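Long-range contacts in uncharacterized protein (Bacteroides thetaiotaomicron, PDB 4LB8), which is of unknown function but belongs to the DUF4848 family and is made with a signal sequence, probably as a lipoprotein: residues 26-36 with 126-137; 115-123 with 142-151. All blocks are in the same frame, centred on the assembly; numbering follows the deposited sequence.

Contact 1 of 2, residues 26-36 with 126-137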
loop_
_atom_site.group_PDB
_atom_site.type_symbol
_atom_site.label_atom_id
_atom_site.label_comp_id
_atom_site.label_asym_id
_atom_site.label_seq_id
_atom_site.Cartn_x
_atom_site.Cartn_y
_atom_site.Cartn_z
ATOM N N THR A 26 -35.653 17.519 18.790
ATOM C CA THR A 26 -34.226 17.848 18.661
ATOM C C THR A 26 -33.349 17.068 19.663
ATOM O O THR A 26 -32.137 17.269 19.697
ATOM C CB THR A 26 -34.024 19.377 18.814
ATOM O OG1 THR A 26 -34.345 19.795 20.144
ATOM C CG2 THR A 26 -34.842 20.180 17.810
HETATM N N MSE A 27 -33.951 16.177 20.464
HETATM C CA MSE A 27 -33.206 15.413 21.455
HETATM C C MSE A 27 -33.835 14.047 21.723
HETATM O O MSE A 27 -35.034 13.969 21.967
HETATM C CB MSE A 27 -33.135 16.223 22.775
HETATM C CG MSE A 27 -32.217 15.614 23.847
HETATM SE SE MSE A 27 -30.303 15.699 23.406
HETATM C CE MSE A 27 -30.084 17.583 23.701
ATOM N N ILE A 28 -33.016 12.983 21.730
ATOM C CA ILE A 28 -33.418 11.624 22.124
ATOM C C ILE A 28 -33.054 11.477 23.607
ATOM O O ILE A 28 -31.922 11.768 23.991
ATOM C CB ILE A 28 -32.783 10.492 21.237
ATOM C CG1 ILE A 28 -33.414 10.409 19.834
ATOM C CG2 ILE A 28 -32.817 9.119 21.928
ATOM C CD1 ILE A 28 -34.773 9.674 19.681
ATOM N N LYS A 29 -34.012 11.045 24.430
ATOM C CA LYS A 29 -33.793 10.798 25.849
ATOM C C LYS A 29 -34.079 9.329 26.142
ATOM O O LYS A 29 -35.123 8.821 25.751
ATOM C CB LYS A 29 -34.667 11.727 26.718
ATOM C CG LYS A 29 -34.498 11.573 28.237
ATOM C CD LYS A 29 -35.751 12.051 28.959
ATOM C CE LYS A 29 -35.533 12.687 30.325
ATOM N NZ LYS A 29 -34.926 14.056 30.238
ATOM N N PHE A 30 -33.131 8.648 26.793
ATOM C CA PHE A 30 -33.282 7.269 27.241
ATOM C C PHE A 30 -33.590 7.294 28.727
ATOM O O PHE A 30 -33.222 8.255 29.409
ATOM C CB PHE A 30 -32.028 6.430 26.941
ATOM C CG PHE A 30 -31.794 6.239 25.466
ATOM C CD1 PHE A 30 -32.582 5.356 24.725
ATOM C CD2 PHE A 30 -30.806 6.965 24.800
ATOM C CE1 PHE A 30 -32.378 5.197 23.350
ATOM C CE2 PHE A 30 -30.602 6.798 23.428
ATOM C CZ PHE A 30 -31.381 5.908 22.713
ATOM N N LYS A 31 -34.299 6.271 29.220
ATOM C CA LYS A 31 -34.700 6.147 30.632
ATOM C C LYS A 31 -33.443 5.985 31.508
ATOM O O LYS A 31 -33.290 6.711 32.490
ATOM C CB LYS A 31 -35.687 4.960 30.803
ATOM C CG LYS A 31 -36.118 4.628 32.232
ATOM C CD LYS A 31 -37.217 3.553 32.263
ATOM C CE LYS A 31 -36.734 2.178 32.682
ATOM N NZ LYS A 31 -36.566 2.067 34.159
ATOM N N ASP A 32 -32.531 5.080 31.100
ATOM C CA ASP A 32 -31.293 4.732 31.803
ATOM C C ASP A 32 -30.222 4.186 30.824
ATOM O O ASP A 32 -30.439 4.210 29.612
ATOM C CB ASP A 32 -31.583 3.704 32.921
ATOM C CG ASP A 32 -32.596 2.634 32.577
ATOM O OD1 ASP A 32 -32.519 2.070 31.462
ATOM O OD2 ASP A 32 -33.445 2.339 33.424
ATOM N N VAL A 33 -29.064 3.725 31.351
ATOM C CA VAL A 33 -27.983 3.191 30.533
ATOM C C VAL A 33 -28.455 1.890 29.824
ATOM O O VAL A 33 -28.151 1.694 28.639
ATOM C CB VAL A 33 -26.674 2.997 31.357
ATOM C CG1 VAL A 33 -25.623 2.215 30.564
ATOM C CG2 VAL A 33 -26.097 4.346 31.778
ATOM N N GLU A 34 -29.219 1.048 30.553
ATOM C CA GLU A 34 -29.755 -0.247 30.127
ATOM C C GLU A 34 -30.672 -0.083 28.904
ATOM O O GLU A 34 -30.520 -0.826 27.929
ATOM C CB GLU A 34 -30.485 -0.916 31.310
ATOM C CG GLU A 34 -31.110 -2.272 31.020
ATOM C CD GLU A 34 -32.361 -2.590 31.821
ATOM O OE1 GLU A 34 -33.169 -1.665 32.074
ATOM O OE2 GLU A 34 -32.556 -3.780 32.158
ATOM N N SER A 35 -31.558 0.931 28.937
ATOM C CA SER A 35 -32.468 1.279 27.844
ATOM C C SER A 35 -31.688 1.671 26.597
ATOM O O SER A 35 -31.965 1.163 25.512
ATOM C CB SER A 35 -33.402 2.412 28.266
ATOM O OG SER A 35 -34.225 1.972 29.332
ATOM N N TYR A 36 -30.680 2.536 26.768
ATOM C CA TYR A 36 -29.826 3.044 25.700
ATOM C C TYR A 36 -29.054 1.878 25.025
ATOM O O TYR A 36 -29.159 1.712 23.807
ATOM C CB TYR A 36 -28.878 4.156 26.252
ATOM C CG TYR A 36 -27.586 4.294 25.484
ATOM C CD1 TYR A 36 -27.573 4.800 24.186
ATOM C CD2 TYR A 36 -26.389 3.823 26.011
ATOM C CE1 TYR A 36 -26.402 4.838 23.435
ATOM C CE2 TYR A 36 -25.213 3.859 25.270
ATOM C CZ TYR A 36 -25.228 4.357 23.978
ATOM O OH TYR A 36 -24.069 4.415 23.258
ATOM N N PHE A 126 -28.745 7.791 17.187
ATOM C CA PHE A 126 -29.475 8.540 18.193
ATOM C C PHE A 126 -28.968 9.973 18.405
ATOM O O PHE A 126 -29.779 10.798 18.832
ATOM C CB PHE A 126 -29.479 7.774 19.521
ATOM C CG PHE A 126 -29.892 6.315 19.468
ATOM C CD1 PHE A 126 -31.134 5.943 18.974
ATOM C CD2 PHE A 126 -29.060 5.323 19.971
ATOM C CE1 PHE A 126 -31.531 4.592 18.959
ATOM C CE2 PHE A 126 -29.462 3.978 19.970
ATOM C CZ PHE A 126 -30.688 3.618 19.453
ATOM N N VAL A 127 -27.674 10.287 18.096
ATOM C CA VAL A 127 -27.141 11.652 18.232
ATOM C C VAL A 127 -27.882 12.620 17.296
ATOM O O VAL A 127 -28.283 12.243 16.191
ATOM C CB VAL A 127 -25.602 11.815 18.043
ATOM C CG1 VAL A 127 -24.818 11.244 19.217
ATOM C CG2 VAL A 127 -25.115 11.253 16.708
ATOM N N ASN A 128 -28.059 13.863 17.748
ATOM C CA ASN A 128 -28.703 14.903 16.971
ATOM C C ASN A 128 -27.649 15.644 16.136
ATOM O O ASN A 128 -26.529 15.147 15.949
ATOM C CB ASN A 128 -29.508 15.866 17.880
ATOM C CG ASN A 128 -28.723 16.629 18.933
ATOM O OD1 ASN A 128 -27.493 16.744 18.906
ATOM N ND2 ASN A 128 -29.441 17.214 19.870
HETATM N N MSE A 129 -27.994 16.853 15.681
HETATM C CA MSE A 129 -27.134 17.651 14.827
HETATM C C MSE A 129 -25.902 18.243 15.556
HETATM O O MSE A 129 -24.971 18.694 14.870
HETATM C CB MSE A 129 -27.965 18.739 14.130
HETATM C CG MSE A 129 -29.027 18.156 13.170
HETATM SE SE MSE A 129 -28.321 16.791 11.929
HETATM C CE MSE A 129 -28.983 15.221 12.638
ATOM N N LYS A 130 -25.876 18.200 16.926
ATOM C CA LYS A 130 -24.757 18.681 17.759
ATOM C C LYS A 130 -23.982 17.498 18.393
ATOM O O LYS A 130 -23.100 17.712 19.230
ATOM C CB LYS A 130 -25.262 19.637 18.853
ATOM C CG LYS A 130 -25.829 20.960 18.331
ATOM C CD LYS A 130 -26.357 21.856 19.459
ATOM C CE LYS A 130 -25.367 22.939 19.854
ATOM N NZ LYS A 130 -25.891 23.813 20.940
ATOM N N GLY A 131 -24.351 16.270 18.009
ATOM C CA GLY A 131 -23.749 15.043 18.520
ATOM C C GLY A 131 -24.156 14.766 19.945
ATOM O O GLY A 131 -23.346 14.282 20.739
ATOM N N GLU A 132 -25.433 15.046 20.267
ATOM C CA GLU A 132 -25.987 14.865 21.598
ATOM C C GLU A 132 -27.164 13.919 21.669
ATOM O O GLU A 132 -27.988 13.826 20.738
ATOM C CB GLU A 132 -26.464 16.210 22.151
ATOM C CG GLU A 132 -25.345 17.183 22.443
ATOM C CD GLU A 132 -25.784 18.615 22.653
ATOM O OE1 GLU A 132 -26.969 18.935 22.398
ATOM O OE2 GLU A 132 -24.916 19.431 23.032
ATOM N N PHE A 133 -27.283 13.286 22.848
ATOM C CA PHE A 133 -28.413 12.468 23.298
ATOM C C PHE A 133 -28.402 12.533 24.819
ATOM O O PHE A 133 -27.414 13.004 25.409
ATOM C CB PHE A 133 -28.437 11.031 22.751
ATOM C CG PHE A 133 -27.336 10.132 23.238
ATOM C CD1 PHE A 133 -26.104 10.094 22.583
ATOM C CD2 PHE A 133 -27.524 9.312 24.347
ATOM C CE1 PHE A 133 -25.069 9.274 23.049
ATOM C CE2 PHE A 133 -26.491 8.489 24.813
ATOM C CZ PHE A 133 -25.269 8.479 24.162
HETATM N N MSE A 134 -29.507 12.089 25.449
HETATM C CA MSE A 134 -29.629 12.148 26.894
HETATM C C MSE A 134 -29.959 10.817 27.536
HETATM O O MSE A 134 -30.716 10.021 26.962
HETATM C CB MSE A 134 -30.696 13.172 27.286
HETATM C CG MSE A 134 -30.254 14.611 27.073
HETATM SE SE MSE A 134 -31.541 15.835 27.802
HETATM C CE MSE A 134 -31.054 15.703 29.687
ATOM N N ILE A 135 -29.385 10.593 28.754
ATOM C CA ILE A 135 -29.670 9.452 29.650
ATOM C C ILE A 135 -30.328 10.073 30.881
ATOM O O ILE A 135 -29.631 10.685 31.709
ATOM C CB ILE A 135 -28.435 8.549 30.008
ATOM C CG1 ILE A 135 -27.608 8.083 28.770
ATOM C CG2 ILE A 135 -28.852 7.369 30.914
ATOM C CD1 ILE A 135 -28.356 7.544 27.654
ATOM N N GLY A 136 -31.657 9.990 30.941
ATOM C CA GLY A 136 -32.451 10.622 31.988
ATOM C C GLY A 136 -32.205 12.121 31.975
ATOM O O GLY A 136 -32.389 12.766 30.941
ATOM N N ASP A 137 -31.684 12.672 33.088
ATOM C CA ASP A 137 -31.396 14.106 33.167
ATOM C C ASP A 137 -29.949 14.427 32.758
ATOM O O ASP A 137 -29.550 15.602 32.789
ATOM C CB ASP A 137 -31.721 14.652 34.555
ATOM C CG ASP A 137 -33.210 14.900 34.762
ATOM O OD1 ASP A 137 -33.896 15.264 33.779
ATOM O OD2 ASP A 137 -33.683 14.750 35.914
HETATM O O HOH W 1 -30.552 13.136 20.420
#

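Contact 2 of 2, residues 115-123 with 142-151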
loop_
_atom_site.group_PDB
_atom_site.type_symbol
_atom_site.label_atom_id
_atom_site.label_comp_id
_atom_site.label_asym_id
_atom_site.label_seq_id
_atom_site.Cartn_x
_atom_site.Cartn_y
_atom_site.Cartn_z
ATOM N N TYR A 115 -17.583 12.192 6.479
ATOM C CA TYR A 115 -17.400 11.215 7.558
ATOM C C TYR A 115 -18.021 11.663 8.860
ATOM O O TYR A 115 -18.061 12.870 9.146
ATOM C CB TYR A 115 -15.906 10.975 7.803
ATOM C CG TYR A 115 -15.244 10.166 6.717
ATOM C CD1 TYR A 115 -15.191 8.777 6.791
ATOM C CD2 TYR A 115 -14.667 10.787 5.605
ATOM C CE1 TYR A 115 -14.560 8.023 5.806
ATOM C CE2 TYR A 115 -14.062 10.040 4.597
ATOM C CZ TYR A 115 -14.006 8.658 4.705
ATOM O OH TYR A 115 -13.417 7.899 3.725
ATOM N N SER A 116 -18.440 10.683 9.689
ATOM C CA SER A 116 -18.927 10.959 11.051
ATOM C C SER A 116 -17.717 11.399 11.872
ATOM O O SER A 116 -16.605 10.936 11.618
ATOM C CB SER A 116 -19.572 9.709 11.652
ATOM O OG SER A 116 -20.497 9.945 12.704
ATOM N N ARG A 117 -17.919 12.313 12.821
ATOM C CA ARG A 117 -16.866 12.780 13.730
ATOM C C ARG A 117 -16.807 11.842 14.943
ATOM O O ARG A 117 -15.836 11.867 15.662
ATOM C CB ARG A 117 -17.109 14.235 14.157
ATOM C CG ARG A 117 -16.823 15.217 13.032
ATOM C CD ARG A 117 -17.108 16.658 13.439
ATOM N NE ARG A 117 -16.869 17.617 12.351
ATOM C CZ ARG A 117 -15.680 18.132 12.054
ATOM N NH1 ARG A 117 -14.601 17.781 12.747
ATOM N NH2 ARG A 117 -15.553 18.982 11.041
ATOM N N LEU A 118 -17.806 10.966 15.100
ATOM C CA LEU A 118 -17.984 10.009 16.193
ATOM C C LEU A 118 -16.930 8.927 16.271
ATOM O O LEU A 118 -16.627 8.258 15.285
ATOM C CB LEU A 118 -19.354 9.299 16.073
ATOM C CG LEU A 118 -20.615 10.121 16.276
ATOM C CD1 LEU A 118 -21.839 9.246 16.185
ATOM C CD2 LEU A 118 -20.608 10.847 17.602
ATOM N N VAL A 119 -16.448 8.691 17.482
ATOM C CA VAL A 119 -15.519 7.600 17.783
ATOM C C VAL A 119 -16.386 6.328 17.889
ATOM O O VAL A 119 -16.087 5.307 17.269
ATOM C CB VAL A 119 -14.711 7.888 19.084
ATOM C CG1 VAL A 119 -13.767 6.745 19.419
ATOM C CG2 VAL A 119 -13.971 9.204 18.994
ATOM N N TYR A 120 -17.488 6.428 18.649
ATOM C CA TYR A 120 -18.450 5.355 18.889
ATOM C C TYR A 120 -19.541 5.520 17.846
ATOM O O TYR A 120 -20.584 6.130 18.071
ATOM C CB TYR A 120 -18.941 5.430 20.348
ATOM C CG TYR A 120 -17.799 5.588 21.339
ATOM C CD1 TYR A 120 -16.673 4.770 21.273
ATOM C CD2 TYR A 120 -17.822 6.582 22.313
ATOM C CE1 TYR A 120 -15.596 4.948 22.134
ATOM C CE2 TYR A 120 -16.757 6.751 23.200
ATOM C CZ TYR A 120 -15.658 5.917 23.118
ATOM O OH TYR A 120 -14.611 6.037 23.996
ATOM N N VAL A 121 -19.225 4.994 16.666
ATOM C CA VAL A 121 -19.911 5.092 15.381
ATOM C C VAL A 121 -21.416 4.751 15.401
ATOM O O VAL A 121 -22.199 5.457 14.746
ATOM C CB VAL A 121 -19.175 4.290 14.262
ATOM C CG1 VAL A 121 -17.834 4.922 13.950
ATOM C CG2 VAL A 121 -19.014 2.801 14.593
ATOM N N ALA A 122 -21.816 3.673 16.108
ATOM C CA ALA A 122 -23.220 3.225 16.122
ATOM C C ALA A 122 -24.131 4.248 16.817
ATOM O O ALA A 122 -25.312 4.252 16.552
ATOM C CB ALA A 122 -23.351 1.851 16.758
ATOM N N ASN A 123 -23.568 5.193 17.581
ATOM C CA ASN A 123 -24.349 6.252 18.234
ATOM C C ASN A 123 -24.993 7.234 17.222
ATOM O O ASN A 123 -25.869 8.005 17.620
ATOM C CB ASN A 123 -23.497 7.013 19.230
ATOM C CG ASN A 123 -23.370 6.294 20.533
ATOM O OD1 ASN A 123 -24.220 5.501 20.892
ATOM N ND2 ASN A 123 -22.331 6.571 21.305
ATOM N N ASP A 142 -21.484 13.268 22.654
ATOM C CA ASP A 142 -20.696 12.109 22.281
ATOM C C ASP A 142 -19.308 12.463 21.754
ATOM O O ASP A 142 -19.105 13.501 21.094
ATOM C CB ASP A 142 -21.452 11.185 21.308
ATOM C CG ASP A 142 -21.172 9.704 21.531
ATOM O OD1 ASP A 142 -21.021 9.293 22.706
ATOM O OD2 ASP A 142 -21.089 8.961 20.538
ATOM N N LYS A 143 -18.344 11.574 22.125
ATOM C CA LYS A 143 -16.921 11.617 21.774
ATOM C C LYS A 143 -16.748 11.732 20.270
ATOM O O LYS A 143 -17.312 10.941 19.502
ATOM C CB LYS A 143 -16.156 10.381 22.312
ATOM C CG LYS A 143 -14.635 10.558 22.284
ATOM C CD LYS A 143 -13.881 9.505 23.073
ATOM C CE LYS A 143 -12.419 9.892 23.167
ATOM N NZ LYS A 143 -11.625 8.928 23.981
ATOM N N VAL A 144 -15.978 12.748 19.860
ATOM C CA VAL A 144 -15.713 13.014 18.446
ATOM C C VAL A 144 -14.218 13.054 18.173
ATOM O O VAL A 144 -13.417 13.170 19.100
ATOM C CB VAL A 144 -16.405 14.309 17.920
ATOM C CG1 VAL A 144 -17.928 14.207 18.007
ATOM C CG2 VAL A 144 -15.881 15.570 18.614
ATOM N N TYR A 145 -13.852 12.916 16.909
ATOM C CA TYR A 145 -12.481 13.104 16.441
ATOM C C TYR A 145 -12.270 14.622 16.246
ATOM O O TYR A 145 -13.196 15.328 15.788
ATOM C CB TYR A 145 -12.214 12.337 15.137
ATOM C CG TYR A 145 -12.220 10.831 15.283
ATOM C CD1 TYR A 145 -11.176 10.170 15.933
ATOM C CD2 TYR A 145 -13.221 10.060 14.706
ATOM C CE1 TYR A 145 -11.163 8.781 16.053
ATOM C CE2 TYR A 145 -13.216 8.670 14.811
ATOM C CZ TYR A 145 -12.180 8.034 15.482
ATOM O OH TYR A 145 -12.170 6.663 15.601
ATOM N N THR A 146 -11.077 15.128 16.628
ATOM C CA THR A 146 -10.723 16.552 16.473
ATOM C C THR A 146 -10.597 16.879 14.985
ATOM O O THR A 146 -11.113 17.897 14.517
ATOM C CB THR A 146 -9.424 16.871 17.223
ATOM O OG1 THR A 146 -8.413 15.975 16.746
ATOM C CG2 THR A 146 -9.576 16.740 18.754
ATOM N N ASP A 147 -9.945 15.969 14.248
ATOM C CA ASP A 147 -9.666 16.070 12.818
ATOM C C ASP A 147 -9.727 14.686 12.188
ATOM O O ASP A 147 -9.709 13.694 12.918
ATOM C CB ASP A 147 -8.274 16.719 12.590
ATOM C CG ASP A 147 -7.112 16.044 13.320
ATOM O OD1 ASP A 147 -6.804 14.877 12.996
ATOM O OD2 ASP A 147 -6.487 16.703 14.187
ATOM N N PHE A 148 -9.772 14.616 10.839
ATOM C CA PHE A 148 -9.820 13.353 10.100
ATOM C C PHE A 148 -8.547 12.499 10.334
ATOM O O PHE A 148 -8.634 11.268 10.398
ATOM C CB PHE A 148 -10.034 13.602 8.591
ATOM C CG PHE A 148 -10.168 12.307 7.826
ATOM C CD1 PHE A 148 -11.373 11.610 7.814
ATOM C CD2 PHE A 148 -9.066 11.728 7.213
ATOM C CE1 PHE A 148 -11.475 10.374 7.185
ATOM C CE2 PHE A 148 -9.167 10.484 6.599
ATOM C CZ PHE A 148 -10.377 9.824 6.574
ATOM N N LYS A 149 -7.377 13.162 10.455
ATOM C CA LYS A 149 -6.069 12.548 10.681
ATOM C C LYS A 149 -6.055 11.741 11.993
ATOM O O LYS A 149 -5.427 10.691 12.050
ATOM C CB LYS A 149 -4.957 13.614 10.672
ATOM C CG LYS A 149 -4.717 14.247 9.299
ATOM C CD LYS A 149 -3.287 14.801 9.137
ATOM C CE LYS A 149 -2.850 14.981 7.692
ATOM N NZ LYS A 149 -3.240 16.304 7.132
ATOM N N GLU A 150 -6.810 12.178 13.006
ATOM C CA GLU A 150 -6.908 11.477 14.286
ATOM C C GLU A 150 -7.634 10.107 14.112
ATOM O O GLU A 150 -7.271 9.138 14.778
ATOM C CB GLU A 150 -7.610 12.373 15.306
ATOM C CG GLU A 150 -7.384 11.980 16.754
ATOM C CD GLU A 150 -8.456 12.491 17.704
ATOM O OE1 GLU A 150 -8.888 13.656 17.539
ATOM O OE2 GLU A 150 -8.885 11.718 18.592
ATOM N N ARG A 151 -8.599 10.021 13.174
ATOM C CA ARG A 151 -9.347 8.800 12.870
ATOM C C ARG A 151 -8.471 7.752 12.164
ATOM O O ARG A 151 -8.581 6.565 12.477
ATOM C CB ARG A 151 -10.582 9.119 12.009
ATOM C CG ARG A 151 -11.491 7.929 11.743
ATOM C CD ARG A 151 -12.535 8.268 10.716
ATOM N NE ARG A 151 -13.293 7.078 10.328
ATOM C CZ ARG A 151 -13.107 6.407 9.195
ATOM N NH1 ARG A 151 -12.196 6.813 8.315
ATOM N NH2 ARG A 151 -13.843 5.338 8.922
HETATM O O HOH W 2 -18.607 8.681 19.663
HETATM O O HOH W 3 -21.448 7.244 24.362
#

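Contact 1 of 2, residues 26-36 with 126-137
F30 meets F126 in a T-shaped stack: F30 CZ points at the middle of one F126 face, the ring planes stand at 80°, and the F30 and F126 ring centroids are 4.9 Å apart. Y36 CA lies over a face of the F30 ring, and the Y36 ring is almost parallel to that of F133 but slid aside. These rings, together with I135, fill the space between helix 33-44 and one face of a mixed four-stranded sheet, in which 27-30 and 132-135 form the central parallel pair. M134 N donates to I28 O, and M134 O in turn receives F30 N at 2.8 Å; G136 N closes the ladder on F30 O. On the other face, with CG anti to the backbone N (chi1 -172°) and the chain bent at the next two torsions, M27 brings SE to 3.8 Å from M134 CG. K29 NZ reaches over the strand end to G136 O, from above the carbonyl plane. One water joins I28 N, F126 O and E132 O. N128 OD1 takes K130 N, closing an Asx turn, and E132 N from the opposite face of its plane, while N128 ND2 gives a nearly straight 2.7 Å bond to T26 O.

Contact 2 of 2, residues 115-123 with 142-151
Two irregular segments are tied by one backbone bridge, L118 with V144, on the way from the small mixed sheet to the short helix 148-152. Y145 N donates to R117 O at 2.6 Å, and V119 N donates in return to K143 O. Around the bridge, the Y145 ring is held between two aliphatic groups: V119 CG2 sits 4.0 Å from the Y145 ring centroid, a CH-pi contact, and R151 CB lies over the opposite face. The extended K143 chain runs beside V119 and the Y120 ring. D147 is the N-cap of the helix, its OD1 accepting from E150 N, and the first turn so fixed presents F148 and R151 to Y115. F148 CG stands anti to the backbone N (chi1 -177°), which carries its ring to Y115: F148 CE1 points onto the centre of one Y115 face, edge-to-face with planes at 53°, while Y115 CE1 lies over a face of the R151 guanidinium, 3.7 Å from R151 NH1. With an alanine in place of Y115, the edge of F148 would probably face a gap and the guanidinium would lose the ring that limits its turning. The second subunit completes the cluster, its R208 and Y184 making cation-pi contacts with Y115 and R151. At the other end, buried D142 is gripped by several donors: N123 ND2 meets D142 OD2 at 2.8 Å from above the carboxylate plane, one water also donates to OD2, and another donates to D142 OD1. N123 OD1 is hydrogen-bonded to the hydroxyl of Y36, so both polar atoms of the amide are held.

Along the chain the segments alternate, 26-36, 115-123, 126-137, 142-151, so the two contacts interlock within the DUF4848 portion of the protein. Their centres are about 17 Å apart. The helices 48-57, 63-80 and 84-98 lie in sequence between the first two segments, and the hairpin of strands 132-135 and 138-141 carries the chain from contact 1 into contact 2. They also touch directly: besides the bond between Y36 on helix 33-44 and N123, G131 O pairs with D142 N, and V127 packs on L118. Contact 1 is internal to its subunit, whereas contact 2 also meets the second subunit, so the N-terminal sheet and the dimer interface are joined through adjoining elements.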